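Local coordinates for probable membrane transporter protein MamO (PDB 5HMA) that promotes magnetite formation in magnetosomes and activates the MamE protease, its protease-like domain binding transition metals although it is probably not a protease itself, at residues H3-G15 with A23-T36. Residues are numbered along the deposited sequence; the frame is centred on the assembly and turned at random.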
ATOM      1  N   HIS A   3       9.417  12.885  -6.339  1.00118.42           N
ATOM      2  CA  HIS A   3      10.718  12.945  -5.666  1.00111.49           C
ATOM      3  C   HIS A   3      10.589  12.682  -4.154  1.00101.06           C
ATOM      4  O   HIS A   3      11.509  12.150  -3.524  1.00 91.89           O
ATOM      5  CB  HIS A   3      11.383  14.317  -5.897  1.00121.29           C
ATOM      6  CG  HIS A   3      12.193  14.417  -7.158  1.00129.03           C
ATOM      7  ND1 HIS A   3      12.872  13.347  -7.702  1.00129.68           N
ATOM      8  CD2 HIS A   3      12.448  15.471  -7.972  1.00130.48           C
ATOM      9  CE1 HIS A   3      13.502  13.735  -8.798  1.00129.02           C
ATOM     10  NE2 HIS A   3      13.261  15.020  -8.984  1.00127.16           N
ATOM     11  N   THR A   4       9.437  13.044  -3.585  1.00 94.01           N
ATOM     12  CA  THR A   4       9.235  13.037  -2.133  1.00 76.46           C
ATOM     13  C   THR A   4       8.317  11.904  -1.593  1.00 75.25           C
ATOM     14  O   THR A   4       8.307  11.626  -0.391  1.00 65.56           O
ATOM     15  CB  THR A   4       8.659  14.389  -1.682  1.00 79.14           C
ATOM     16  OG1 THR A   4       8.560  14.426  -0.253  1.00 86.89           O
ATOM     17  CG2 THR A   4       7.278  14.612  -2.299  1.00 81.54           C
ATOM     18  N   VAL A   5       7.541  11.267  -2.469  1.00 58.47           N
ATOM     19  CA  VAL A   5       6.680  10.135  -2.084  1.00 49.67           C
ATOM     20  C   VAL A   5       7.409   8.781  -2.120  1.00 46.76           C
ATOM     21  O   VAL A   5       7.242   7.961  -1.202  1.00 44.47           O
ATOM     22  CB  VAL A   5       5.406  10.076  -2.986  1.00 51.58           C
ATOM     23  CG1 VAL A   5       4.653   8.744  -2.824  1.00 46.45           C
ATOM     24  CG2 VAL A   5       4.505  11.240  -2.694  1.00 48.65           C
ATOM     25  N   PRO A   6       8.221   8.527  -3.170  1.00 49.17           N
ATOM     26  CA  PRO A   6       8.814   7.182  -3.241  1.00 44.24           C
ATOM     27  C   PRO A   6       9.594   6.683  -2.008  1.00 43.75           C
ATOM     28  O   PRO A   6       9.609   5.467  -1.800  1.00 41.26           O
ATOM     29  CB  PRO A   6       9.757   7.289  -4.452  1.00 44.17           C
ATOM     30  CG  PRO A   6       9.103   8.330  -5.333  1.00 45.79           C
ATOM     31  CD  PRO A   6       8.583   9.346  -4.354  1.00 46.19           C
ATOM     32  N   PRO A   7      10.231   7.572  -1.216  1.00 44.28           N
ATOM     33  CA  PRO A   7      10.951   6.962  -0.085  1.00 43.36           C
ATOM     34  C   PRO A   7      10.044   6.199   0.878  1.00 51.91           C
ATOM     35  O   PRO A   7      10.496   5.235   1.500  1.00 44.18           O
ATOM     36  CB  PRO A   7      11.589   8.163   0.615  1.00 44.11           C
ATOM     37  CG  PRO A   7      11.807   9.172  -0.497  1.00 45.42           C
ATOM     38  CD  PRO A   7      10.579   9.000  -1.384  1.00 40.71           C
ATOM     39  N   ALA A   8       8.775   6.595   0.966  1.00 43.79           N
ATOM     40  CA  ALA A   8       7.824   5.928   1.856  1.00 47.51           C
ATOM     41  C   ALA A   8       7.055   4.791   1.150  1.00 45.05           C
ATOM     42  O   ALA A   8       6.108   4.235   1.709  1.00 46.73           O
ATOM     43  CB  ALA A   8       6.833   6.965   2.439  1.00 38.43           C
ATOM     44  N   VAL A   9       7.458   4.470  -0.082  1.00 44.99           N
ATOM     45  CA  VAL A   9       6.851   3.383  -0.858  1.00 40.69           C
ATOM     46  C   VAL A   9       7.799   2.200  -0.816  1.00 42.95           C
ATOM     47  O   VAL A   9       8.954   2.315  -1.259  1.00 42.17           O
ATOM     48  CB  VAL A   9       6.572   3.807  -2.315  1.00 41.16           C
ATOM     49  CG1 VAL A   9       5.880   2.673  -3.093  1.00 39.84           C
ATOM     50  CG2 VAL A   9       5.749   5.073  -2.342  1.00 40.33           C
ATOM     51  N   VAL A  10       7.337   1.080  -0.263  1.00 39.49           N
ATOM     52  CA  VAL A  10       8.218  -0.073  -0.053  1.00 45.36           C
ATOM     53  C   VAL A  10       7.726  -1.287  -0.816  1.00 49.38           C
ATOM     54  O   VAL A  10       6.569  -1.339  -1.253  1.00 43.76           O
ATOM     55  CB  VAL A  10       8.352  -0.442   1.444  1.00 43.86           C
ATOM     56  CG1 VAL A  10       9.029   0.673   2.244  1.00 36.94           C
ATOM     57  CG2 VAL A  10       6.984  -0.822   2.043  1.00 38.38           C
ATOM     58  N   GLY A  11       8.608  -2.273  -0.967  1.00 45.64           N
ATOM     59  CA  GLY A  11       8.197  -3.571  -1.470  1.00 40.21           C
ATOM     60  C   GLY A  11       7.981  -4.504  -0.282  1.00 46.98           C
ATOM     61  O   GLY A  11       8.669  -4.389   0.732  1.00 45.34           O
ATOM     62  N   VAL A  12       7.032  -5.426  -0.406  1.00 40.36           N
ATOM     63  CA  VAL A  12       6.785  -6.417   0.632  1.00 47.73           C
ATOM     64  C   VAL A  12       6.884  -7.822   0.037  1.00 47.42           C
ATOM     65  O   VAL A  12       6.391  -8.061  -1.057  1.00 43.96           O
ATOM     66  CB  VAL A  12       5.400  -6.194   1.286  1.00 53.55           C
ATOM     67  CG1 VAL A  12       5.134  -7.260   2.314  1.00 52.09           C
ATOM     68  CG2 VAL A  12       5.316  -4.793   1.914  1.00 45.07           C
ATOM     69  N   GLY A  13       7.511  -8.753   0.757  1.00 46.13           N
ATOM     70  CA  GLY A  13       7.599 -10.124   0.286  1.00 36.08           C
ATOM     71  C   GLY A  13       8.090 -11.085   1.351  1.00 44.21           C
ATOM     72  O   GLY A  13       8.147 -10.728   2.529  1.00 40.74           O
ATOM     73  N   GLY A  14       8.431 -12.307   0.939  1.00 39.93           N
ATOM     74  CA  GLY A  14       8.912 -13.336   1.847  1.00 40.34           C
ATOM     75  C   GLY A  14      10.329 -13.041   2.307  1.00 46.45           C
ATOM     76  O   GLY A  14      10.933 -12.068   1.867  1.00 43.69           O
ATOM     77  N   GLY A  15      10.873 -13.882   3.176  1.00 42.59           N
ATOM     78  CA  GLY A  15      12.198 -13.625   3.724  1.00 44.91           C
ATOM     79  C   GLY A  15      13.390 -14.187   2.963  1.00 47.76           C
ATOM     80  O   GLY A  15      14.532 -13.994   3.392  1.00 44.25           O
ATOM     81  N   ALA A  23       4.410  -7.586  -3.474  1.00 48.27           N
ATOM     82  CA  ALA A  23       3.451  -6.498  -3.315  1.00 50.30           C
ATOM     83  C   ALA A  23       4.187  -5.256  -2.849  1.00 46.53           C
ATOM     84  O   ALA A  23       5.391  -5.293  -2.578  1.00 46.97           O
ATOM     85  CB  ALA A  23       2.350  -6.867  -2.322  1.00 43.62           C
ATOM     86  N   SER A  24       3.447  -4.162  -2.758  1.00 35.72           N
ATOM     87  CA  SER A  24       3.970  -2.889  -2.282  1.00 42.29           C
ATOM     88  C   SER A  24       3.376  -2.601  -0.916  1.00 45.92           C
ATOM     89  O   SER A  24       2.549  -3.372  -0.419  1.00 41.44           O
ATOM     90  CB  SER A  24       3.642  -1.761  -3.251  1.00 40.71           C
ATOM     91  OG  SER A  24       4.193  -2.028  -4.525  1.00 48.09           O
ATOM     92  N   GLY A  25       3.792  -1.483  -0.329  1.00 41.01           N
ATOM     93  CA  GLY A  25       3.377  -1.096   1.010  1.00 38.90           C
ATOM     94  C   GLY A  25       3.715   0.368   1.237  1.00 44.18           C
ATOM     95  O   GLY A  25       4.481   0.952   0.456  1.00 41.27           O
ATOM     96  N   ALA A  26       3.146   0.955   2.293  1.00 40.67           N
ATOM     97  CA  ALA A  26       3.316   2.381   2.598  1.00 46.98           C
ATOM     98  C   ALA A  26       3.856   2.545   4.016  1.00 45.72           C
ATOM     99  O   ALA A  26       3.281   1.999   4.955  1.00 49.67           O
ATOM    100  CB  ALA A  26       1.973   3.139   2.444  1.00 36.20           C
ATOM    101  N   ILE A  27       4.955   3.285   4.176  1.00 40.25           N
ATOM    102  CA  ILE A  27       5.477   3.549   5.514  1.00 41.41           C
ATOM    103  C   ILE A  27       4.639   4.636   6.161  1.00 45.64           C
ATOM    104  O   ILE A  27       4.508   5.729   5.604  1.00 44.48           O
ATOM    105  CB  ILE A  27       6.960   3.970   5.502  1.00 40.06           C
ATOM    106  CG1 ILE A  27       7.811   3.014   4.661  1.00 39.90           C
ATOM    107  CG2 ILE A  27       7.508   4.014   6.938  1.00 35.48           C
ATOM    108  CD1 ILE A  27       9.304   3.314   4.780  1.00 39.71           C
ATOM    109  N   VAL A  28       4.085   4.360   7.340  1.00 40.25           N
ATOM    110  CA  VAL A  28       3.191   5.335   7.949  1.00 44.19           C
ATOM    111  C   VAL A  28       3.656   5.752   9.343  1.00 45.98           C
ATOM    112  O   VAL A  28       2.972   6.512  10.038  1.00 55.20           O
ATOM    113  CB  VAL A  28       1.749   4.793   7.968  1.00 42.74           C
ATOM    114  CG1 VAL A  28       1.249   4.619   6.520  1.00 40.13           C
ATOM    115  CG2 VAL A  28       1.691   3.467   8.719  1.00 49.43           C
ATOM    116  N   GLY A  29       4.837   5.296   9.744  1.00 53.81           N
ATOM    117  CA  GLY A  29       5.370   5.692  11.042  1.00 48.38           C
ATOM    118  C   GLY A  29       6.885   5.720  11.054  1.00 52.04           C
ATOM    119  O   GLY A  29       7.542   4.896  10.405  1.00 48.20           O
ATOM    120  N   THR A  30       7.443   6.661  11.801  1.00 45.98           N
ATOM    121  CA  THR A  30       8.880   6.883  11.777  1.00 52.66           C
ATOM    122  C   THR A  30       9.649   5.637  12.251  1.00 64.42           C
ATOM    123  O   THR A  30      10.730   5.349  11.740  1.00 51.31           O
ATOM    124  CB  THR A  30       9.255   8.126  12.621  1.00 59.50           C
ATOM    125  OG1 THR A  30      10.677   8.243  12.703  1.00 73.54           O
ATOM    126  CG2 THR A  30       8.689   8.018  14.009  1.00 70.47           C
ATOM    127  N   ASN A  31       9.083   4.871  13.185  1.00 53.04           N
ATOM    128  CA  ASN A  31       9.793   3.687  13.683  1.00 60.48           C
ATOM    129  C   ASN A  31       9.514   2.429  12.877  1.00 57.74           C
ATOM    130  O   ASN A  31       9.728   1.329  13.361  1.00 56.39           O
ATOM    131  CB  ASN A  31       9.456   3.420  15.142  1.00 45.34           C
ATOM    132  CG  ASN A  31       9.990   4.488  16.051  1.00 62.35           C
ATOM    133  OD1 ASN A  31      11.201   4.594  16.255  1.00 64.74           O
ATOM    134  ND2 ASN A  31       9.092   5.295  16.608  1.00 68.87           N
ATOM    135  N   GLY A  32       9.038   2.588  11.653  1.00 47.50           N
ATOM    136  CA  GLY A  32       8.948   1.463  10.751  1.00 52.94           C
ATOM    137  C   GLY A  32       7.600   0.783  10.628  1.00 49.38           C
ATOM    138  O   GLY A  32       7.540  -0.401  10.296  1.00 43.53           O
ATOM    139  N   TYR A  33       6.516   1.515  10.878  1.00 43.60           N
ATOM    140  CA  TYR A  33       5.186   0.966  10.625  1.00 45.79           C
ATOM    141  C   TYR A  33       4.870   1.012   9.137  1.00 41.76           C
ATOM    142  O   TYR A  33       5.123   2.017   8.463  1.00 49.15           O
ATOM    143  CB  TYR A  33       4.126   1.706  11.430  1.00 44.89           C
ATOM    144  CG  TYR A  33       4.214   1.365  12.895  1.00 54.45           C
ATOM    145  CD1 TYR A  33       3.631   0.207  13.390  1.00 58.56           C
ATOM    146  CD2 TYR A  33       4.914   2.184  13.776  1.00 61.63           C
ATOM    147  CE1 TYR A  33       3.731  -0.124  14.726  1.00 64.06           C
ATOM    148  CE2 TYR A  33       5.017   1.866  15.118  1.00 71.63           C
ATOM    149  CZ  TYR A  33       4.427   0.709  15.588  1.00 74.81           C
ATOM    150  OH  TYR A  33       4.531   0.391  16.921  1.00 79.88           O
ATOM    151  N   VAL A  34       4.324  -0.092   8.633  1.00 45.21           N
ATOM    152  CA  VAL A  34       4.020  -0.241   7.217  1.00 40.16           C
ATOM    153  C   VAL A  34       2.601  -0.754   7.074  1.00 53.87           C
ATOM    154  O   VAL A  34       2.223  -1.736   7.733  1.00 50.33           O
ATOM    155  CB  VAL A  34       5.003  -1.211   6.520  1.00 44.39           C
ATOM    156  CG1 VAL A  34       4.531  -1.541   5.093  1.00 39.42           C
ATOM    157  CG2 VAL A  34       6.420  -0.652   6.527  1.00 41.32           C
ATOM    158  N   ILE A  35       1.820  -0.102   6.216  1.00 46.19           N
ATOM    159  CA  ILE A  35       0.511  -0.618   5.827  1.00 46.76           C
ATOM    160  C   ILE A  35       0.636  -1.342   4.492  1.00 53.26           C
ATOM    161  O   ILE A  35       1.277  -0.842   3.565  1.00 48.93           O
ATOM    162  CB  ILE A  35      -0.538   0.490   5.726  1.00 51.65           C
ATOM    163  CG1 ILE A  35      -0.843   1.069   7.107  1.00 54.78           C
ATOM    164  CG2 ILE A  35      -1.819  -0.067   5.121  1.00 50.16           C
ATOM    165  CD1 ILE A  35      -1.695   0.152   7.948  1.00 63.98           C
ATOM    166  N   THR A  36       0.028  -2.518   4.391  1.00 50.45           N
ATOM    167  CA  THR A  36       0.032  -3.247   3.135  1.00 43.26           C
ATOM    168  C   THR A  36      -1.266  -4.054   3.057  1.00 50.61           C
ATOM    169  O   THR A  36      -2.084  -3.982   3.978  1.00 55.65           O
ATOM    170  CB  THR A  36       1.290  -4.151   3.014  1.00 45.76           C
ATOM    171  OG1 THR A  36       1.375  -4.676   1.681  1.00 51.24           O
ATOM    172  CG2 THR A  36       1.238  -5.301   4.026  1.00 36.18           C
TER
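Val10 and Val12 are the bumps, and bare Gly25 is the hollow that receives them. The two valines rise from the same face of strand 9-13, and their CG2 methyls lie side by side over Gly25; a side chain at that glycine would run into both methyls. Val10 splits its branches: CG2 lies over the Gly25 carbonyl, 3.5 Å from its O, and reaches on to Val34 CG1, whereas CG1 meets Ile27 CG1 at 3.6 Å, the two side chains crossing at about a right angle. Ile27 CG1 points away from its own carbonyl carbon (chi1 -49°), which brings the branch over the Ala8 carbonyl and against Val10. Cutting Val10 back to an alanine would probably open a gap between Ile27 and Val34 and strip the methyl from over the Gly25 carbonyl. Beneath this relief runs an antiparallel beta hairpin, the opening pair of strands in the N-terminal six-stranded barrel of a trypsin-like, two-barrel fold. Val10 N donates almost straight to Gly25 O (2.9 Å), although from above the carbonyl plane, while the return bond from Gly25 N to Val10 O is weak. Further along, Val12 CG2 rests 3.9 Å from Thr36 OG1, a hydroxyl that donates to Ser24 O at 2.7 Å. On the other face, Ser24 OG is bonded to Glu146 O and Arg106 N, linking the hairpin to the second barrel.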